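Local coordinates for cell wall surface anchor family protein (Streptococcus agalactiae, PDB 3PHS), which forms the minor subunit of a cell-surface pilus and mediates adhesion to lung epithelial cells through an IgG-like domain, at residues H13-V18 with N93-G98; D97-G102 with L118-E123; G155-L160 with K207-Q212. All coordinates share one frame; numbering follows the deposited sequence.

Interaction 1: H13-V18 with N93-G98; sequences HQLTIV and NQLPDG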
loop_
_atom_site.group_PDB
_atom_site.type_symbol
_atom_site.label_atom_id
_atom_site.label_comp_id
_atom_site.label_asym_id
_atom_site.label_seq_id
_atom_site.Cartn_x
_atom_site.Cartn_y
_atom_site.Cartn_z
ATOM N N HIS A 13 3.345 -26.349 18.325
ATOM C CA HIS A 13 1.929 -26.120 17.981
ATOM C C HIS A 13 1.766 -25.844 16.496
ATOM O O HIS A 13 2.726 -25.480 15.813
ATOM C CB HIS A 13 1.343 -24.926 18.757
ATOM C CG HIS A 13 1.605 -24.976 20.227
ATOM N ND1 HIS A 13 1.055 -25.934 21.047
ATOM C CD2 HIS A 13 2.377 -24.195 21.021
ATOM C CE1 HIS A 13 1.478 -25.744 22.286
ATOM N NE2 HIS A 13 2.276 -24.690 22.298
ATOM N N GLN A 14 0.540 -26.014 16.015
ATOM C CA GLN A 14 0.188 -25.747 14.629
ATOM C C GLN A 14 -0.361 -24.349 14.568
ATOM O O GLN A 14 -1.116 -23.945 15.440
ATOM C CB GLN A 14 -0.923 -26.696 14.194
ATOM C CG GLN A 14 -0.554 -28.152 14.333
ATOM C CD GLN A 14 0.612 -28.478 13.478
ATOM O OE1 GLN A 14 1.759 -28.520 13.941
ATOM N NE2 GLN A 14 0.342 -28.703 12.200
ATOM N N LEU A 15 0.016 -23.615 13.535
ATOM C CA LEU A 15 -0.598 -22.317 13.273
ATOM C C LEU A 15 -1.030 -22.276 11.824
ATOM O O LEU A 15 -0.255 -22.649 10.939
ATOM C CB LEU A 15 0.413 -21.199 13.542
ATOM C CG LEU A 15 0.010 -19.787 13.131
ATOM C CD1 LEU A 15 -1.212 -19.301 13.918
ATOM C CD2 LEU A 15 1.183 -18.810 13.310
ATOM N N THR A 16 -2.262 -21.812 11.585
ATOM C CA THR A 16 -2.806 -21.709 10.228
ATOM C C THR A 16 -3.248 -20.283 10.036
ATOM O O THR A 16 -4.024 -19.785 10.828
ATOM C CB THR A 16 -4.033 -22.641 10.018
ATOM O OG1 THR A 16 -3.649 -24.009 10.240
ATOM C CG2 THR A 16 -4.597 -22.507 8.582
ATOM N N ILE A 17 -2.730 -19.622 8.998
ATOM C CA ILE A 17 -3.137 -18.253 8.678
ATOM C C ILE A 17 -4.077 -18.381 7.508
ATOM O O ILE A 17 -3.706 -18.966 6.496
ATOM C CB ILE A 17 -1.909 -17.365 8.244
ATOM C CG1 ILE A 17 -0.796 -17.296 9.312
ATOM C CG2 ILE A 17 -2.349 -15.968 7.811
ATOM C CD1 ILE A 17 -1.204 -17.356 10.693
ATOM N N VAL A 18 -5.292 -17.845 7.636
ATOM C CA VAL A 18 -6.293 -17.965 6.570
ATOM C C VAL A 18 -6.511 -16.596 5.958
ATOM O O VAL A 18 -7.025 -15.682 6.611
ATOM C CB VAL A 18 -7.640 -18.559 7.089
ATOM C CG1 VAL A 18 -8.581 -18.947 5.927
ATOM C CG2 VAL A 18 -7.389 -19.796 7.954
ATOM N N ASN A 93 3.924 -25.446 10.732
ATOM C CA ASN A 93 3.932 -26.718 11.446
ATOM C C ASN A 93 4.998 -26.832 12.508
ATOM O O ASN A 93 6.161 -26.433 12.305
ATOM C CB ASN A 93 4.056 -27.857 10.441
ATOM C CG ASN A 93 2.894 -27.895 9.494
ATOM O OD1 ASN A 93 3.043 -27.655 8.292
ATOM N ND2 ASN A 93 1.717 -28.124 10.032
ATOM N N GLN A 94 4.580 -27.352 13.653
ATOM C CA GLN A 94 5.469 -27.583 14.801
ATOM C C GLN A 94 6.280 -26.369 15.244
ATOM O O GLN A 94 7.495 -26.457 15.481
ATOM C CB GLN A 94 6.359 -28.786 14.531
ATOM C CG GLN A 94 5.534 -29.994 14.135
ATOM C CD GLN A 94 6.216 -31.285 14.449
ATOM O OE1 GLN A 94 6.660 -31.990 13.538
ATOM N NE2 GLN A 94 6.318 -31.616 15.735
ATOM N N LEU A 95 5.607 -25.227 15.330
ATOM C CA LEU A 95 6.236 -24.030 15.867
ATOM C C LEU A 95 6.417 -24.206 17.374
ATOM O O LEU A 95 5.485 -24.676 18.044
ATOM C CB LEU A 95 5.359 -22.805 15.587
ATOM C CG LEU A 95 5.629 -21.982 14.318
ATOM C CD1 LEU A 95 5.762 -22.803 13.047
ATOM C CD2 LEU A 95 4.515 -20.929 14.199
ATOM N N PRO A 96 7.608 -23.843 17.904
ATOM C CA PRO A 96 7.837 -23.856 19.342
ATOM C C PRO A 96 6.891 -22.905 20.035
ATOM O O PRO A 96 6.505 -21.854 19.476
ATOM C CB PRO A 96 9.268 -23.345 19.474
ATOM C CG PRO A 96 9.909 -23.743 18.221
ATOM C CD PRO A 96 8.845 -23.481 17.188
ATOM N N ASP A 97 6.506 -23.299 21.237
ATOM C CA ASP A 97 5.694 -22.486 22.090
ATOM C C ASP A 97 6.369 -21.112 22.208
ATOM O O ASP A 97 7.590 -21.021 22.381
ATOM C CB ASP A 97 5.560 -23.211 23.433
ATOM C CG ASP A 97 4.524 -22.604 24.304
ATOM O OD1 ASP A 97 4.805 -21.517 24.838
ATOM O OD2 ASP A 97 3.427 -23.193 24.447
ATOM N N GLY A 98 5.602 -20.039 22.030
ATOM C CA GLY A 98 6.209 -18.702 21.995
ATOM C C GLY A 98 5.258 -17.617 21.536
ATOM O O GLY A 98 4.075 -17.877 21.322
#

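Interaction 2: D97-G102 with L118-E123; sequences DGIYYG and LVDLSE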
loop_
_atom_site.group_PDB
_atom_site.type_symbol
_atom_site.label_atom_id
_atom_site.label_comp_id
_atom_site.label_asym_id
_atom_site.label_seq_id
_atom_site.Cartn_x
_atom_site.Cartn_y
_atom_site.Cartn_z
ATOM N N ASP A 97 6.506 -23.299 21.237
ATOM C CA ASP A 97 5.694 -22.486 22.090
ATOM C C ASP A 97 6.369 -21.112 22.208
ATOM O O ASP A 97 7.590 -21.021 22.381
ATOM C CB ASP A 97 5.560 -23.211 23.433
ATOM C CG ASP A 97 4.524 -22.604 24.304
ATOM O OD1 ASP A 97 4.805 -21.517 24.838
ATOM O OD2 ASP A 97 3.427 -23.193 24.447
ATOM N N GLY A 98 5.602 -20.039 22.030
ATOM C CA GLY A 98 6.209 -18.702 21.995
ATOM C C GLY A 98 5.258 -17.617 21.536
ATOM O O GLY A 98 4.075 -17.877 21.322
ATOM N N ILE A 99 5.782 -16.400 21.409
ATOM C CA ILE A 99 5.025 -15.259 20.888
ATOM C C ILE A 99 5.589 -14.959 19.513
ATOM O O ILE A 99 6.794 -14.877 19.354
ATOM C CB ILE A 99 5.143 -13.975 21.795
ATOM C CG1 ILE A 99 4.746 -14.242 23.270
ATOM C CG2 ILE A 99 4.331 -12.800 21.207
ATOM C CD1 ILE A 99 3.480 -14.981 23.429
ATOM N N TYR A 100 4.712 -14.816 18.523
ATOM C CA TYR A 100 5.126 -14.586 17.149
ATOM C C TYR A 100 4.466 -13.336 16.587
ATOM O O TYR A 100 3.286 -13.086 16.817
ATOM C CB TYR A 100 4.736 -15.756 16.248
ATOM C CG TYR A 100 5.454 -17.034 16.593
ATOM C CD1 TYR A 100 5.039 -17.817 17.687
ATOM C CD2 TYR A 100 6.578 -17.441 15.855
ATOM C CE1 TYR A 100 5.736 -19.013 18.023
ATOM C CE2 TYR A 100 7.273 -18.621 16.185
ATOM C CZ TYR A 100 6.848 -19.385 17.266
ATOM O OH TYR A 100 7.551 -20.536 17.583
ATOM N N TYR A 101 5.257 -12.575 15.846
ATOM C CA TYR A 101 4.764 -11.460 15.072
ATOM C C TYR A 101 4.659 -11.931 13.639
ATOM O O TYR A 101 5.653 -12.369 13.057
ATOM C CB TYR A 101 5.749 -10.304 15.160
ATOM C CG TYR A 101 5.414 -9.099 14.310
ATOM C CD1 TYR A 101 4.385 -8.222 14.677
ATOM C CD2 TYR A 101 6.147 -8.822 13.152
ATOM C CE1 TYR A 101 4.100 -7.101 13.899
ATOM C CE2 TYR A 101 5.864 -7.701 12.366
ATOM C CZ TYR A 101 4.845 -6.851 12.760
ATOM O OH TYR A 101 4.576 -5.743 11.995
ATOM N N GLY A 102 3.467 -11.800 13.069
ATOM C CA GLY A 102 3.190 -12.236 11.706
ATOM C C GLY A 102 2.795 -11.079 10.804
ATOM O O GLY A 102 2.117 -10.158 11.233
ATOM N N LEU A 118 0.157 -10.142 16.490
ATOM C CA LEU A 118 0.910 -11.006 17.389
ATOM C C LEU A 118 0.109 -12.279 17.628
ATOM O O LEU A 118 -1.113 -12.230 17.754
ATOM C CB LEU A 118 1.198 -10.293 18.711
ATOM C CG LEU A 118 2.257 -9.207 18.646
ATOM C CD1 LEU A 118 2.253 -8.429 19.956
ATOM C CD2 LEU A 118 3.659 -9.815 18.338
ATOM N N VAL A 119 0.786 -13.422 17.673
ATOM C CA VAL A 119 0.120 -14.686 18.062
ATOM C C VAL A 119 0.750 -15.163 19.385
ATOM O O VAL A 119 1.959 -15.348 19.465
ATOM C CB VAL A 119 0.308 -15.830 17.032
ATOM C CG1 VAL A 119 -0.686 -16.979 17.338
ATOM C CG2 VAL A 119 0.154 -15.352 15.581
ATOM N N ASP A 120 -0.088 -15.366 20.400
ATOM C CA ASP A 120 0.326 -15.963 21.664
ATOM C C ASP A 120 0.189 -17.487 21.471
ATOM O O ASP A 120 -0.867 -18.080 21.778
ATOM C CB ASP A 120 -0.609 -15.427 22.754
ATOM C CG ASP A 120 -0.243 -15.863 24.162
ATOM O OD1 ASP A 120 0.758 -16.571 24.389
ATOM O OD2 ASP A 120 -1.016 -15.478 25.070
ATOM N N LEU A 121 1.237 -18.106 20.916
ATOM C CA LEU A 121 1.184 -19.511 20.488
ATOM C C LEU A 121 1.468 -20.475 21.645
ATOM O O LEU A 121 2.584 -20.995 21.807
ATOM C CB LEU A 121 2.094 -19.782 19.273
ATOM C CG LEU A 121 1.797 -21.103 18.553
ATOM C CD1 LEU A 121 0.477 -21.001 17.745
ATOM C CD2 LEU A 121 3.027 -21.475 17.666
ATOM N N SER A 122 0.429 -20.665 22.456
ATOM C CA SER A 122 0.434 -21.568 23.597
ATOM C C SER A 122 -0.379 -22.852 23.348
ATOM O O SER A 122 -0.442 -23.741 24.222
ATOM C CB SER A 122 -0.209 -20.825 24.766
ATOM O OG SER A 122 -1.544 -20.475 24.440
ATOM N N GLU A 123 -0.992 -22.931 22.166
ATOM C CA GLU A 123 -1.876 -24.008 21.718
ATOM C C GLU A 123 -1.982 -23.866 20.195
ATOM O O GLU A 123 -1.551 -22.843 19.652
ATOM C CB GLU A 123 -3.274 -23.846 22.343
ATOM C CG GLU A 123 -3.916 -22.448 22.119
ATOM C CD GLU A 123 -5.318 -22.325 22.701
ATOM O OE1 GLU A 123 -5.670 -23.141 23.573
ATOM O OE2 GLU A 123 -6.067 -21.414 22.281
HETATM O O HOH W 1 1.671 -23.613 26.100
HETATM O O HOH W 2 2.697 -18.221 23.932
#

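Interaction 3: G155-L160 with K207-Q212; sequences GVVFEL and KEIETQ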
loop_
_atom_site.group_PDB
_atom_site.type_symbol
_atom_site.label_atom_id
_atom_site.label_comp_id
_atom_site.label_asym_id
_atom_site.label_seq_id
_atom_site.Cartn_x
_atom_site.Cartn_y
_atom_site.Cartn_z
ATOM N N GLY A 155 0.822 15.932 -21.344
ATOM C CA GLY A 155 2.193 15.451 -21.350
ATOM C C GLY A 155 3.012 15.643 -20.092
ATOM O O GLY A 155 4.230 15.472 -20.131
ATOM N N VAL A 156 2.362 16.014 -18.982
ATOM C CA VAL A 156 3.029 16.154 -17.685
ATOM C C VAL A 156 3.168 14.771 -17.039
ATOM O O VAL A 156 2.208 14.002 -17.019
ATOM C CB VAL A 156 2.253 17.110 -16.736
ATOM C CG1 VAL A 156 2.939 17.230 -15.350
ATOM C CG2 VAL A 156 2.089 18.492 -17.375
ATOM N N VAL A 157 4.347 14.495 -16.499
ATOM C CA VAL A 157 4.718 13.152 -16.029
ATOM C C VAL A 157 4.680 13.069 -14.501
ATOM O O VAL A 157 5.275 13.885 -13.797
ATOM C CB VAL A 157 6.107 12.732 -16.592
ATOM C CG1 VAL A 157 6.568 11.349 -16.046
ATOM C CG2 VAL A 157 6.072 12.749 -18.127
ATOM N N PHE A 158 3.959 12.064 -14.008
ATOM C CA PHE A 158 3.869 11.767 -12.592
ATOM C C PHE A 158 4.220 10.295 -12.310
ATOM O O PHE A 158 4.149 9.454 -13.212
ATOM C CB PHE A 158 2.433 11.973 -12.114
ATOM C CG PHE A 158 2.039 13.416 -11.926
ATOM C CD1 PHE A 158 1.485 14.143 -12.975
ATOM C CD2 PHE A 158 2.142 14.016 -10.682
ATOM C CE1 PHE A 158 1.087 15.488 -12.778
ATOM C CE2 PHE A 158 1.744 15.347 -10.484
ATOM C CZ PHE A 158 1.226 16.067 -11.541
ATOM N N GLU A 159 4.608 10.025 -11.066
ATOM C CA GLU A 159 4.636 8.668 -10.510
ATOM C C GLU A 159 3.708 8.653 -9.301
ATOM O O GLU A 159 3.429 9.698 -8.719
ATOM C CB GLU A 159 6.052 8.267 -10.114
ATOM C CG GLU A 159 6.954 8.066 -11.327
ATOM C CD GLU A 159 8.414 7.896 -10.974
ATOM O OE1 GLU A 159 8.798 8.039 -9.796
ATOM O OE2 GLU A 159 9.184 7.613 -11.913
ATOM N N LEU A 160 3.227 7.468 -8.935
ATOM C CA LEU A 160 2.353 7.302 -7.774
ATOM C C LEU A 160 2.994 6.325 -6.787
ATOM O O LEU A 160 3.568 5.315 -7.203
ATOM C CB LEU A 160 0.988 6.786 -8.226
ATOM C CG LEU A 160 -0.072 6.630 -7.131
ATOM C CD1 LEU A 160 -0.539 7.960 -6.564
ATOM C CD2 LEU A 160 -1.273 5.846 -7.670
ATOM N N LYS A 207 3.908 12.057 -7.263
ATOM C CA LYS A 207 5.144 12.762 -7.442
ATOM C C LYS A 207 5.234 13.327 -8.859
ATOM O O LYS A 207 5.133 12.610 -9.795
ATOM C CB LYS A 207 6.326 11.851 -7.105
ATOM C CG LYS A 207 7.637 12.565 -6.965
ATOM C CD LYS A 207 8.786 11.629 -6.517
ATOM C CE LYS A 207 10.172 12.262 -6.752
ATOM N NZ LYS A 207 11.281 11.324 -6.561
ATOM N N GLU A 208 5.332 14.644 -8.982
ATOM C CA GLU A 208 5.436 15.224 -10.312
ATOM C C GLU A 208 6.898 15.144 -10.738
ATOM O O GLU A 208 7.782 15.603 -10.010
ATOM C CB GLU A 208 4.939 16.679 -10.327
ATOM C CG GLU A 208 4.800 17.230 -11.738
ATOM C CD GLU A 208 4.230 18.654 -11.778
ATOM O OE1 GLU A 208 3.618 19.109 -10.789
ATOM O OE2 GLU A 208 4.395 19.299 -12.830
ATOM N N ILE A 209 7.134 14.565 -11.910
ATOM C CA ILE A 209 8.485 14.214 -12.379
ATOM C C ILE A 209 8.996 15.248 -13.367
ATOM O O ILE A 209 10.152 15.686 -13.284
ATOM C CB ILE A 209 8.491 12.821 -13.089
ATOM C CG1 ILE A 209 7.951 11.736 -12.154
ATOM C CG2 ILE A 209 9.894 12.451 -13.590
ATOM C CD1 ILE A 209 8.622 11.687 -10.801
ATOM N N GLU A 210 8.125 15.614 -14.300
ATOM C CA GLU A 210 8.484 16.534 -15.367
ATOM C C GLU A 210 7.247 17.256 -15.871
ATOM O O GLU A 210 6.199 16.650 -16.132
ATOM C CB GLU A 210 9.175 15.770 -16.503
ATOM C CG GLU A 210 9.405 16.571 -17.791
ATOM C CD GLU A 210 10.127 15.758 -18.849
ATOM O OE1 GLU A 210 10.316 14.535 -18.659
ATOM O OE2 GLU A 210 10.509 16.345 -19.878
ATOM N N THR A 211 7.365 18.571 -16.010
ATOM C CA THR A 211 6.262 19.326 -16.566
ATOM C C THR A 211 6.610 19.926 -17.922
ATOM O O THR A 211 7.729 19.767 -18.392
ATOM C CB THR A 211 5.747 20.380 -15.588
ATOM O OG1 THR A 211 4.529 20.922 -16.095
ATOM C CG2 THR A 211 6.770 21.505 -15.374
ATOM N N GLN A 212 5.636 20.584 -18.545
ATOM C CA GLN A 212 5.820 21.173 -19.870
ATOM C C GLN A 212 6.804 22.329 -19.855
ATOM O O GLN A 212 7.043 22.967 -18.820
ATOM C CB GLN A 212 4.504 21.683 -20.413
ATOM C CG GLN A 212 3.636 20.667 -21.119
ATOM C CD GLN A 212 2.627 21.348 -22.035
ATOM O OE1 GLN A 212 2.837 22.492 -22.460
ATOM N NE2 GLN A 212 1.522 20.663 -22.331
#

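Interaction 1: H13-V18 with N93-G98
H13 and D97 meet through a hydrogen bond from imidazole NE2 to carboxylate OD2, 2.9 Å long and nearly straight at 165°. The oxygen lies at the edge of the ring, almost in its plane, whereas the imidazole nitrogen comes to the anti side of OD2 and stands 29° out of the carboxylate plane. D97 reaches the ring because its CG is swung anti to the backbone N (chi1 -168°). Histidine suits this place, since imidazole offers an N-H at the far edge of its ring, directed at the D97 carboxylate.

Behind this bond, the backbones of H13 and L95 form an antiparallel hydrogen-bonded pair: H13 N gives to L95 O at 2.7 Å, and L95 N gives to H13 O at 2.9 Å. Q14 adds a side-chain bond. Its chain is bent at chi2, which brings OE1 back to accept from Q94 N at 3.1 Å, at the point where the chain turns a corner. L15 CD2 rests on L95 CD2 at 4.0 Å; leucine suits both places because both are buried.

A second carboxylate, that of D124, accepts from Q14 N. Strand 13-21 runs between strand 89-95, antiparallel to it, and strand 125-127, parallel to it; L15 touches K125 and I127 on that second side, while L95 and H13 also pack on L121 of strand 109-121.

Interaction 2: D97-G102 with L118-E123
The ring of Y100 has V119 O at its edge, near the ring plane, while the L121 side chain comes in obliquely, its CD2 3.7 Å from Y100 CE1. The neighbouring Y101 ring, on the other face of the sheet, is also met at its edge, by L118 CD2, which lies 3.8 Å from Y101 CB. With CG anti to the carbonyl carbon (chi1 -65°), Y100 leans its ring back along its own strand to L121. Tyrosine suits both positions, because the ring packs among leucines while the hydroxyl finds a polar partner beyond them: P96 O for Y100, N65 OD1 for Y101.

Two hydrogen-bonded pairs join the backbones. Y100 N gives to V119 O at 3.0 Å and V119 N to Y100 O at 2.7 Å, both straight; nearer the strand end, L121 N reaches G98 O at 2.9 Å and G98 N reaches L121 O at 3.2 Å. D120 is exposed, and aspartate suits it because OD1 takes a hydrogen from a water that gives another to G98 O. I99 CD1 lies 3.3 Å from D120 OD1.

Helix 60-65 lies against L118 and Y101, while Y100 and L121 turn to L95. This is an antiparallel beta hairpin, 98-106 with 109-121, at the edge of a four-stranded sheet facing a second sheet, as in the beta-sandwich of an Ig-like domain.

Interaction 3: G155-L160 with K207-Q212
F158 lays one face of its ring under the aliphatic part of E208, a CH-pi contact in which E208 CG stands 3.7 Å above the ring plane, offset toward the rim, while E208 CB comes to 3.5 Å from F158 CE2. E208 is extended, with CG anti to the backbone N (chi1 -170°), and this carries the carboxylate past the ring until OE2 is 3.6 Å from V156 CG1. A glutamate suits the spot because its methylenes can cover an aromatic face while its carboxylate extends beyond the ring toward V156. K142 and N238 lie nearby, with I236 also packed on E208. This grouping of lysine, asparagine and glutamate among apolar residues is consistent with the intramolecular isopeptide site of Gram-positive pilin domains.

Both strands belong to the four-stranded antiparallel sheet of the prealbumin-like domain, and a classic beta bulge interrupts their pairing. I209 and E210 both face V157: V157 O accepts from I209 N at 2.7 Å and, weakly, from E210 N at 3.4 Å, while V157 N gives a nearly straight bond to E210 O at 2.9 Å. The bulge is made possible by the helix-like backbone of I209 (psi -46°), which turns that side chain toward the facing strand. There I209 CB touches V157 CG1 at 3.8 Å, and the I209 side chain crosses that of E159 at about a right angle, with CD1 against a carboxylate whose OE1 is hydrogen-bonded to Y161 OH. Past the bulge, T211 OG1 stands beside V156 CG2, 3.7 Å away, and hydrogen-bonds N238.

Overall arrangement
Interactions 1 and 2 are neighbours in the N-terminal half of the chain, their centres about 8 Å apart. They share D97 and G98, where the chain leaves strand 89-95 of one sheet and enters strand 98-106 of the other, and the two contacts touch through packing where these sheets meet. Interaction 3 follows later in the sequence, in the prealbumin-like domain on the opposite side of the chain's centre. Its centre is about 47 Å from that of interaction 1 and about 46 Å from that of interaction 2, and the nearest atoms stay about 26 and 22 Å away. The chain is thus an elongated pair of beta domains in series, a shape consistent with a pilus subunit.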